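Local coordinates for insecticidal crystal protein Cry35Ab1 (Bacillus thuringiensis, PDB 4JP0) that acts as one component of a binary insecticidal toxin against western corn rootworm, needing its partner protein for maximal toxicity, at residues K207-Q212 with F312-S317; P149-K154 with P173-W178; S317-R322 with Q332-D337. All blocks are in the same frame, centred on the assembly; numbering follows the deposited sequence.

Interaction 1: K207-Q212 with F312-S317; sequences KYQYWQ and FLTITS
Ile315 lies against the ring of Tyr210, and its side chain shows how strands 207-212 and 312-317 mesh. CB comes over one face of the ring, 3.9 Å from the centroid and 19° off the normal, a CH-pi contact. From there the branches diverge: CG2 reaches the hydroxyl end of the ring, 3.5 Å from Tyr210 OH, whereas CG1 touches CB of Gln212 at 3.5 Å and CD1, at the tip, stays within 4.0 Å of that same carbon. Tyr210 presents its ring this way because CG sits between the backbone N and the carbonyl carbon (chi1 50°).

On the other face of the sheet, Gln209 and Thr316 run side by side, and Gln209 NE2 donates to Thr316 OG1 (3.1 Å, nearly straight) in the plane of its amide. Further along, Thr314 OG1 stands over the indole face of Trp211, 3.3 Å from CH2. Antiparallel backbone bonds join the strands, the shortest from Ile315 N to Tyr210 O at 2.7 Å.

The pair forms the middle of a four-stranded antiparallel sheet: strand 174-182 flanks 202-221 on its outer side, and strand 327-346 flanks 307-323.

Interaction 2: P149-K154 with P173-W178; sequences PIIDTK and PQLMGW
Pro149 lies over one face of the indole of Trp178, with CD 3.3 Å from the centroid of the five-membered ring and only 12° off its normal. This is a close CH-pi contact in which CD, with CG beside it, points into the face of the five-membered ring. Pro149 also crosses Leu175 at about a right angle, CG meeting CD2 of that leucine. The same methyl, Leu175 CD2, receives CD1 of Ile151 at 3.5 Å, while Ile151 CD1 lies across CB of Trp178, so CD1 of Ile151 sits between Leu175 and Trp178. The other branch, CG2 of Ile151, turns to the backbone carbonyl of Met176.

Polar contacts take over toward Lys154. Asp152 and Gln174 cross at roughly a right angle, their carboxylate and amide planes 67° apart. Gln174 NE2 divides its two bonds between Asp152 OD2, met at 3.0 Å on the anti side and somewhat out of the carboxylate plane, and Lys154 O, also at 3.0 Å but tilted from the carbonyl plane. Gln174 OE1 accepts from Lys156 N, so both ends of the amide are held and its rotation is fixed. Between the two clusters Asp152 N donates to Leu175 O (2.8 Å), and a water bridges the strands by donating to Asp152 O and Met176 O, both at short distances. The bent chain of Met176 brings SD alongside CB of Asp152.

Here an irregular segment, on the way from strand 135-142 to strand 174-182, lies along strand 174-182, one of the two outermost strands of the antiparallel sheet, meeting it through side chains and a single direct backbone bond. The strand carries a classic beta bulge against strand 202-221, in which Met176 and Gly177 both face Lys207.

Interaction 3: S317-R322 with Q332-D337; sequences SLELYR and QIQTSD
Ser317 OG is gripped from two directions: Gln334 NE2 donates to it across the strands at 2.8 Å, and the hydroxyl donates in turn to Glu319 OE2 at 2.6 Å. The first bond is almost perfectly straight (178°), and the oxygen lies in the plane of the glutamine amide. The second uses the anti lone pair of OE2, on the side away from the other carboxylate oxygen. A bend at chi2 (82°) swings the amide of Gln334 to the serine; its CG, set by the first torsion, also packs near Ser317 OG. The same nitrogen donates to Gln332 OE1 at 3.0 Å, although here it stands above the carbonyl plane and not on a lone pair.

Next to this cluster, Glu319 and Gln332 run side by side and point the same way, CG of the glutamate 3.9 Å from CB of the glutamine, with their flat ends nearly perpendicular. On the opposite face of the sheet the contact turns apolar: Leu318 CB meets Ile333 CG2 at 4.0 Å. These two residues form a hydrogen-bonded pair of this antiparallel hairpin, Leu318 N reaching Ile333 O and Ile333 N reaching Leu318 O, both at 3.0 Å.

The polar face is thus a directed relay, from amide to hydroxyl to carboxylate. Accepting the hydrogen bond from the amide would probably polarise the serine O-H and make it a better donor, which probably helps to keep Glu319 ionised. With one bond accepted and one donated, the buried hydroxyl is well satisfied, and its rotation is set by the residues on both strands.

In the fold
All three contacts reach one antiparallel sheet, read across it as 174-182, 202-221, 307-323, 327-346. Interaction 1 joins the two inner strands, with mostly buried residues and a regular set of backbone bonds. Interaction 3 carries on along strand 307-323 from the shared Ser317 to the strand at one margin; Thr316 N probably bonds to Thr335 O between them, and two backbone bonds cross, joined by one side-chain bond that is part of a polar cluster. Interaction 2 lies at the other margin, more exposed, where a segment without regular structure relies on proline-indole contact, a glutamine amide and water. Its Met176 and Gln174 backbone nitrogens probably bond to the carbonyls of Lys207 and Gln209, whereas interactions 2 and 3 do not touch.

Interaction 1: K207-Q212 with F312-S317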
loop_
_atom_site.group_PDB
_atom_site.type_symbol
_atom_site.label_atom_id
_atom_site.label_comp_id
_atom_site.label_asym_id
_atom_site.label_seq_id
_atom_site.Cartn_x
_atom_site.Cartn_y
_atom_site.Cartn_z
ATOM N N LYS A 207 -5.206 -0.458 -5.744
ATOM C CA LYS A 207 -5.454 -1.907 -5.808
ATOM C C LYS A 207 -6.655 -2.196 -6.702
ATOM O O LYS A 207 -7.782 -1.804 -6.369
ATOM C CB LYS A 207 -5.708 -2.538 -4.434
ATOM C CG LYS A 207 -5.595 -4.066 -4.507
ATOM C CD LYS A 207 -6.014 -4.818 -3.211
ATOM C CE LYS A 207 -7.537 -4.911 -3.066
ATOM N NZ LYS A 207 -7.945 -5.681 -1.840
ATOM N N TYR A 208 -6.412 -2.856 -7.838
ATOM C CA TYR A 208 -7.468 -3.271 -8.740
ATOM C C TYR A 208 -7.669 -4.753 -8.613
ATOM O O TYR A 208 -6.712 -5.502 -8.338
ATOM C CB TYR A 208 -7.072 -3.020 -10.187
ATOM C CG TYR A 208 -6.978 -1.561 -10.585
ATOM C CD1 TYR A 208 -5.745 -0.899 -10.654
ATOM C CD2 TYR A 208 -8.113 -0.836 -10.898
ATOM C CE1 TYR A 208 -5.679 0.466 -11.019
ATOM C CE2 TYR A 208 -8.026 0.505 -11.273
ATOM C CZ TYR A 208 -6.810 1.142 -11.329
ATOM O OH TYR A 208 -6.752 2.491 -11.713
ATOM N N GLN A 209 -8.910 -5.188 -8.803
ATOM C CA GLN A 209 -9.195 -6.619 -8.887
ATOM C C GLN A 209 -10.107 -6.855 -10.087
ATOM O O GLN A 209 -10.788 -5.931 -10.546
ATOM C CB GLN A 209 -9.798 -7.169 -7.601
ATOM C CG GLN A 209 -8.807 -7.205 -6.444
ATOM C CD GLN A 209 -9.444 -7.703 -5.162
ATOM O OE1 GLN A 209 -10.575 -7.338 -4.844
ATOM N NE2 GLN A 209 -8.711 -8.532 -4.409
ATOM N N TYR A 210 -10.057 -8.071 -10.611
ATOM C CA TYR A 210 -10.841 -8.492 -11.754
ATOM C C TYR A 210 -10.642 -9.997 -11.920
ATOM O O TYR A 210 -9.749 -10.579 -11.301
ATOM C CB TYR A 210 -10.395 -7.769 -13.030
ATOM C CG TYR A 210 -8.905 -7.789 -13.306
ATOM C CD1 TYR A 210 -8.345 -8.708 -14.190
ATOM C CD2 TYR A 210 -8.059 -6.852 -12.718
ATOM C CE1 TYR A 210 -6.948 -8.692 -14.461
ATOM C CE2 TYR A 210 -6.706 -6.831 -12.995
ATOM C CZ TYR A 210 -6.157 -7.731 -13.852
ATOM O OH TYR A 210 -4.795 -7.663 -14.068
ATOM N N TRP A 211 -11.473 -10.620 -12.739
ATOM C CA TRP A 211 -11.333 -12.032 -13.036
ATOM C C TRP A 211 -10.544 -12.201 -14.345
ATOM O O TRP A 211 -10.629 -11.348 -15.223
ATOM C CB TRP A 211 -12.727 -12.647 -13.211
ATOM C CG TRP A 211 -13.540 -12.706 -11.944
ATOM C CD1 TRP A 211 -14.534 -11.844 -11.551
ATOM C CD2 TRP A 211 -13.430 -13.691 -10.905
ATOM N NE1 TRP A 211 -15.061 -12.248 -10.343
ATOM C CE2 TRP A 211 -14.392 -13.370 -9.916
ATOM C CE3 TRP A 211 -12.651 -14.850 -10.735
ATOM C CZ2 TRP A 211 -14.573 -14.140 -8.761
ATOM C CZ3 TRP A 211 -12.829 -15.627 -9.548
ATOM C CH2 TRP A 211 -13.777 -15.264 -8.598
ATOM N N GLN A 212 -9.805 -13.317 -14.456
ATOM C CA GLN A 212 -9.035 -13.702 -15.626
ATOM C C GLN A 212 -8.973 -15.237 -15.747
ATOM O O GLN A 212 -8.820 -15.927 -14.754
ATOM C CB GLN A 212 -7.598 -13.164 -15.502
ATOM C CG GLN A 212 -6.731 -13.377 -16.733
ATOM C CD GLN A 212 -5.351 -12.714 -16.583
ATOM O OE1 GLN A 212 -4.315 -13.400 -16.571
ATOM N NE2 GLN A 212 -5.337 -11.391 -16.448
ATOM N N PHE A 312 -11.662 -19.544 -13.713
ATOM C CA PHE A 312 -11.211 -18.173 -13.505
ATOM C C PHE A 312 -10.622 -17.969 -12.126
ATOM O O PHE A 312 -10.983 -18.664 -11.175
ATOM C CB PHE A 312 -12.374 -17.216 -13.691
ATOM C CG PHE A 312 -12.924 -17.210 -15.094
ATOM C CD1 PHE A 312 -13.986 -18.031 -15.446
ATOM C CD2 PHE A 312 -12.375 -16.387 -16.056
ATOM C CE1 PHE A 312 -14.482 -18.044 -16.723
ATOM C CE2 PHE A 312 -12.883 -16.376 -17.334
ATOM C CZ PHE A 312 -13.944 -17.204 -17.668
ATOM N N LEU A 313 -9.725 -16.995 -12.047
ATOM C CA LEU A 313 -9.090 -16.554 -10.804
ATOM C C LEU A 313 -9.295 -15.064 -10.652
ATOM O O LEU A 313 -9.349 -14.339 -11.651
ATOM C CB LEU A 313 -7.589 -16.811 -10.880
ATOM C CG LEU A 313 -7.220 -18.295 -10.851
ATOM C CD1 LEU A 313 -5.831 -18.509 -11.391
ATOM C CD2 LEU A 313 -7.336 -18.767 -9.380
ATOM N N THR A 314 -9.377 -14.609 -9.398
ATOM C CA THR A 314 -9.419 -13.188 -9.117
ATOM C C THR A 314 -7.990 -12.735 -9.149
ATOM O O THR A 314 -7.141 -13.304 -8.453
ATOM C CB THR A 314 -10.008 -12.902 -7.731
ATOM O OG1 THR A 314 -11.409 -13.161 -7.765
ATOM C CG2 THR A 314 -9.929 -11.390 -7.410
ATOM N N ILE A 315 -7.725 -11.748 -9.996
ATOM C CA ILE A 315 -6.416 -11.140 -10.087
ATOM C C ILE A 315 -6.401 -9.906 -9.217
ATOM O O ILE A 315 -7.386 -9.181 -9.170
ATOM C CB ILE A 315 -6.105 -10.707 -11.521
ATOM C CG1 ILE A 315 -6.264 -11.869 -12.511
ATOM C CG2 ILE A 315 -4.646 -10.175 -11.582
ATOM C CD1 ILE A 315 -5.250 -13.018 -12.276
ATOM N N THR A 316 -5.292 -9.673 -8.513
ATOM C CA THR A 316 -5.130 -8.405 -7.780
ATOM C C THR A 316 -3.946 -7.674 -8.377
ATOM O O THR A 316 -2.849 -8.243 -8.502
ATOM C CB THR A 316 -4.894 -8.674 -6.305
ATOM O OG1 THR A 316 -6.072 -9.261 -5.760
ATOM C CG2 THR A 316 -4.747 -7.355 -5.504
ATOM N N SER A 317 -4.133 -6.408 -8.737
ATOM C CA SER A 317 -3.050 -5.625 -9.307
ATOM C C SER A 317 -2.745 -4.429 -8.383
ATOM O O SER A 317 -3.579 -3.571 -8.186
ATOM C CB SER A 317 -3.449 -5.093 -10.694
ATOM O OG SER A 317 -2.362 -4.404 -11.296
#

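Interaction 2: P149-K154 with P173-W178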
loop_
_atom_site.group_PDB
_atom_site.type_symbol
_atom_site.label_atom_id
_atom_site.label_comp_id
_atom_site.label_asym_id
_atom_site.label_seq_id
_atom_site.Cartn_x
_atom_site.Cartn_y
_atom_site.Cartn_z
ATOM N N PRO A 149 -10.645 8.964 -5.943
ATOM C CA PRO A 149 -11.729 8.674 -6.886
ATOM C C PRO A 149 -12.790 7.735 -6.269
ATOM O O PRO A 149 -12.735 7.375 -5.083
ATOM C CB PRO A 149 -10.974 8.012 -8.052
ATOM C CG PRO A 149 -9.932 7.215 -7.344
ATOM C CD PRO A 149 -9.479 8.090 -6.155
ATOM N N ILE A 150 -13.788 7.375 -7.056
ATOM C CA ILE A 150 -14.819 6.455 -6.590
ATOM C C ILE A 150 -14.259 5.048 -6.476
ATOM O O ILE A 150 -13.645 4.528 -7.415
ATOM C CB ILE A 150 -15.958 6.469 -7.602
ATOM C CG1 ILE A 150 -16.600 7.863 -7.583
ATOM C CG2 ILE A 150 -16.959 5.338 -7.295
ATOM C CD1 ILE A 150 -17.314 8.210 -8.900
ATOM N N ILE A 151 -14.481 4.414 -5.332
ATOM C CA ILE A 151 -13.921 3.093 -5.091
ATOM C C ILE A 151 -15.014 2.069 -5.169
ATOM O O ILE A 151 -16.075 2.285 -4.553
ATOM C CB ILE A 151 -13.359 3.081 -3.662
ATOM C CG1 ILE A 151 -12.429 4.282 -3.508
ATOM C CG2 ILE A 151 -12.572 1.772 -3.369
ATOM C CD1 ILE A 151 -11.230 4.147 -4.395
ATOM N N ASP A 152 -14.773 0.944 -5.856
ATOM C CA ASP A 152 -15.811 -0.107 -5.893
ATOM C C ASP A 152 -15.782 -0.941 -4.606
ATOM O O ASP A 152 -14.750 -1.012 -3.951
ATOM C CB ASP A 152 -15.613 -1.063 -7.082
ATOM C CG ASP A 152 -16.075 -0.481 -8.401
ATOM O OD1 ASP A 152 -16.497 0.707 -8.453
ATOM O OD2 ASP A 152 -16.067 -1.161 -9.444
ATOM N N THR A 153 -16.884 -1.607 -4.264
ATOM C CA THR A 153 -16.905 -2.471 -3.076
ATOM C C THR A 153 -17.306 -3.901 -3.392
ATOM O O THR A 153 -17.148 -4.784 -2.545
ATOM C CB THR A 153 -17.878 -1.954 -2.019
ATOM O OG1 THR A 153 -19.202 -1.946 -2.573
ATOM C CG2 THR A 153 -17.603 -0.495 -1.703
ATOM N N LYS A 154 -17.848 -4.123 -4.584
ATOM C CA LYS A 154 -18.281 -5.466 -4.989
ATOM C C LYS A 154 -17.681 -5.919 -6.317
ATOM O O LYS A 154 -17.907 -5.317 -7.346
ATOM C CB LYS A 154 -19.793 -5.515 -5.077
ATOM C CG LYS A 154 -20.354 -6.899 -5.303
ATOM C CD LYS A 154 -21.879 -6.879 -5.429
ATOM C CE LYS A 154 -22.316 -6.775 -6.901
ATOM N NZ LYS A 154 -23.760 -7.096 -7.181
ATOM N N PRO A 173 -10.839 -4.389 -14.900
ATOM C CA PRO A 173 -10.267 -3.998 -13.607
ATOM C C PRO A 173 -11.202 -3.052 -12.832
ATOM O O PRO A 173 -11.688 -2.071 -13.376
ATOM C CB PRO A 173 -8.980 -3.281 -14.008
ATOM C CG PRO A 173 -8.650 -3.911 -15.324
ATOM C CD PRO A 173 -9.936 -4.088 -16.022
ATOM N N GLN A 174 -11.472 -3.375 -11.575
ATOM C CA GLN A 174 -12.263 -2.494 -10.697
ATOM C C GLN A 174 -11.362 -1.972 -9.588
ATOM O O GLN A 174 -10.614 -2.738 -8.991
ATOM C CB GLN A 174 -13.394 -3.279 -10.047
ATOM C CG GLN A 174 -14.419 -3.782 -11.023
ATOM C CD GLN A 174 -15.447 -4.693 -10.355
ATOM O OE1 GLN A 174 -15.469 -5.897 -10.605
ATOM N NE2 GLN A 174 -16.299 -4.118 -9.515
ATOM N N LEU A 175 -11.395 -0.664 -9.343
ATOM C CA LEU A 175 -10.553 -0.088 -8.295
ATOM C C LEU A 175 -11.182 -0.390 -6.955
ATOM O O LEU A 175 -12.228 0.159 -6.647
ATOM C CB LEU A 175 -10.491 1.420 -8.466
ATOM C CG LEU A 175 -9.630 2.142 -7.420
ATOM C CD1 LEU A 175 -8.157 1.761 -7.547
ATOM C CD2 LEU A 175 -9.848 3.646 -7.586
ATOM N N MET A 176 -10.499 -1.201 -6.138
ATOM C CA MET A 176 -11.030 -1.665 -4.874
ATOM C C MET A 176 -10.394 -0.966 -3.703
ATOM O O MET A 176 -10.876 -1.112 -2.582
ATOM C CB MET A 176 -10.821 -3.182 -4.722
ATOM C CG MET A 176 -11.381 -3.990 -5.874
ATOM S SD MET A 176 -13.198 -3.875 -5.955
ATOM C CE MET A 176 -13.573 -5.021 -4.560
ATOM N N GLY A 177 -9.295 -0.242 -3.940
ATOM C CA GLY A 177 -8.602 0.467 -2.851
ATOM C C GLY A 177 -7.640 1.500 -3.421
ATOM O O GLY A 177 -7.110 1.300 -4.514
ATOM N N TRP A 178 -7.408 2.588 -2.682
ATOM C CA TRP A 178 -6.585 3.690 -3.158
ATOM C C TRP A 178 -6.075 4.389 -1.909
ATOM O O TRP A 178 -6.832 4.609 -0.956
ATOM C CB TRP A 178 -7.488 4.622 -3.976
ATOM C CG TRP A 178 -6.952 5.824 -4.670
ATOM C CD1 TRP A 178 -6.780 5.973 -6.014
ATOM C CD2 TRP A 178 -6.668 7.117 -4.087
ATOM N NE1 TRP A 178 -6.357 7.252 -6.306
ATOM C CE2 TRP A 178 -6.271 7.974 -5.146
ATOM C CE3 TRP A 178 -6.666 7.616 -2.778
ATOM C CZ2 TRP A 178 -5.919 9.306 -4.944
ATOM C CZ3 TRP A 178 -6.315 8.947 -2.567
ATOM C CH2 TRP A 178 -5.935 9.774 -3.636
HETATM O O HOH W 1 -13.172 -1.854 -2.080
#

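Interaction 3: S317-R322 with Q332-D337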
loop_
_atom_site.group_PDB
_atom_site.type_symbol
_atom_site.label_atom_id
_atom_site.label_comp_id
_atom_site.label_asym_id
_atom_site.label_seq_id
_atom_site.Cartn_x
_atom_site.Cartn_y
_atom_site.Cartn_z
ATOM N N SER A 317 -4.133 -6.408 -8.737
ATOM C CA SER A 317 -3.050 -5.625 -9.307
ATOM C C SER A 317 -2.745 -4.429 -8.383
ATOM O O SER A 317 -3.579 -3.571 -8.186
ATOM C CB SER A 317 -3.449 -5.093 -10.694
ATOM O OG SER A 317 -2.362 -4.404 -11.296
ATOM N N LEU A 318 -1.547 -4.411 -7.822
ATOM C CA LEU A 318 -1.101 -3.308 -6.970
ATOM C C LEU A 318 -0.261 -2.411 -7.871
ATOM O O LEU A 318 0.669 -2.887 -8.524
ATOM C CB LEU A 318 -0.273 -3.888 -5.839
ATOM C CG LEU A 318 -1.161 -4.392 -4.700
ATOM C CD1 LEU A 318 -0.347 -5.018 -3.546
ATOM C CD2 LEU A 318 -1.966 -3.242 -4.189
ATOM N N GLU A 319 -0.588 -1.125 -7.951
ATOM C CA GLU A 319 0.101 -0.242 -8.899
ATOM C C GLU A 319 0.404 1.082 -8.206
ATOM O O GLU A 319 -0.455 1.668 -7.591
ATOM C CB GLU A 319 -0.783 0.003 -10.136
ATOM C CG GLU A 319 -1.175 -1.282 -10.882
ATOM C CD GLU A 319 -2.265 -1.080 -11.950
ATOM O OE1 GLU A 319 -2.535 0.053 -12.363
ATOM O OE2 GLU A 319 -2.876 -2.071 -12.400
ATOM N N LEU A 320 1.631 1.544 -8.351
ATOM C CA LEU A 320 2.100 2.731 -7.665
ATOM C C LEU A 320 2.456 3.811 -8.666
ATOM O O LEU A 320 3.172 3.543 -9.648
ATOM C CB LEU A 320 3.345 2.369 -6.862
ATOM C CG LEU A 320 3.979 3.495 -6.057
ATOM C CD1 LEU A 320 3.076 3.873 -4.908
ATOM C CD2 LEU A 320 5.357 3.072 -5.508
ATOM N N TYR A 321 1.990 5.031 -8.380
ATOM C CA TYR A 321 2.136 6.178 -9.281
ATOM C C TYR A 321 2.698 7.430 -8.615
ATOM O O TYR A 321 2.304 7.772 -7.471
ATOM C CB TYR A 321 0.754 6.575 -9.811
ATOM C CG TYR A 321 0.017 5.453 -10.541
ATOM C CD1 TYR A 321 -0.649 4.461 -9.829
ATOM C CD2 TYR A 321 0.019 5.377 -11.930
ATOM C CE1 TYR A 321 -1.302 3.453 -10.466
ATOM C CE2 TYR A 321 -0.670 4.352 -12.590
ATOM C CZ TYR A 321 -1.304 3.392 -11.849
ATOM O OH TYR A 321 -1.978 2.353 -12.480
ATOM N N ARG A 322 3.626 8.090 -9.318
ATOM C CA ARG A 322 4.046 9.431 -8.945
ATOM C C ARG A 322 2.854 10.303 -9.294
ATOM O O ARG A 322 2.084 9.966 -10.196
ATOM C CB ARG A 322 5.124 9.951 -9.857
ATOM C CG ARG A 322 6.472 9.442 -9.679
ATOM C CD ARG A 322 7.519 10.302 -10.409
ATOM N NE ARG A 322 8.691 9.478 -10.639
ATOM C CZ ARG A 322 9.456 9.531 -11.700
ATOM N NH1 ARG A 322 9.202 10.405 -12.676
ATOM N NH2 ARG A 322 10.493 8.700 -11.768
ATOM N N GLN A 332 4.203 -2.050 -10.818
ATOM C CA GLN A 332 2.965 -2.826 -10.796
ATOM C C GLN A 332 3.297 -4.269 -10.549
ATOM O O GLN A 332 4.358 -4.730 -10.953
ATOM C CB GLN A 332 2.244 -2.756 -12.129
ATOM C CG GLN A 332 3.118 -3.170 -13.309
ATOM C CD GLN A 332 2.338 -3.424 -14.606
ATOM O OE1 GLN A 332 1.111 -3.573 -14.600
ATOM N NE2 GLN A 332 3.057 -3.469 -15.715
ATOM N N ILE A 333 2.378 -4.985 -9.918
ATOM C CA ILE A 333 2.525 -6.426 -9.748
ATOM C C ILE A 333 1.135 -6.989 -9.751
ATOM O O ILE A 333 0.227 -6.393 -9.153
ATOM C CB ILE A 333 3.291 -6.803 -8.448
ATOM C CG1 ILE A 333 3.190 -8.312 -8.186
ATOM C CG2 ILE A 333 2.722 -6.066 -7.282
ATOM C CD1 ILE A 333 4.157 -8.839 -7.079
ATOM N N GLN A 334 0.954 -8.081 -10.495
ATOM C CA GLN A 334 -0.309 -8.788 -10.499
ATOM C C GLN A 334 -0.125 -10.165 -9.865
ATOM O O GLN A 334 0.899 -10.819 -10.067
ATOM C CB GLN A 334 -0.856 -8.961 -11.912
ATOM C CG GLN A 334 -1.376 -7.681 -12.509
ATOM C CD GLN A 334 -0.258 -6.867 -13.087
ATOM O OE1 GLN A 334 0.619 -7.418 -13.775
ATOM N NE2 GLN A 334 -0.271 -5.558 -12.826
ATOM N N THR A 335 -1.093 -10.568 -9.057
ATOM C CA THR A 335 -1.061 -11.888 -8.420
ATOM C C THR A 335 -2.441 -12.510 -8.547
ATOM O O THR A 335 -3.421 -11.785 -8.734
ATOM C CB THR A 335 -0.681 -11.783 -6.925
ATOM O OG1 THR A 335 -1.652 -11.017 -6.211
ATOM C CG2 THR A 335 0.641 -10.996 -6.722
ATOM N N SER A 336 -2.524 -13.840 -8.458
ATOM C CA SER A 336 -3.819 -14.505 -8.458
ATOM C C SER A 336 -3.881 -15.412 -7.236
ATOM O O SER A 336 -2.875 -15.956 -6.814
ATOM C CB SER A 336 -4.045 -15.298 -9.747
ATOM O OG SER A 336 -3.045 -16.288 -9.896
ATOM N N ASP A 337 -5.076 -15.569 -6.701
ATOM C CA ASP A 337 -5.362 -16.222 -5.425
ATOM C C ASP A 337 -6.128 -17.518 -5.682
ATOM O O ASP A 337 -7.304 -17.508 -6.070
ATOM C CB ASP A 337 -6.224 -15.245 -4.629
ATOM C CG ASP A 337 -6.621 -15.761 -3.267
ATOM O OD1 ASP A 337 -6.393 -16.967 -2.981
ATOM O OD2 ASP A 337 -7.200 -15.012 -2.432
#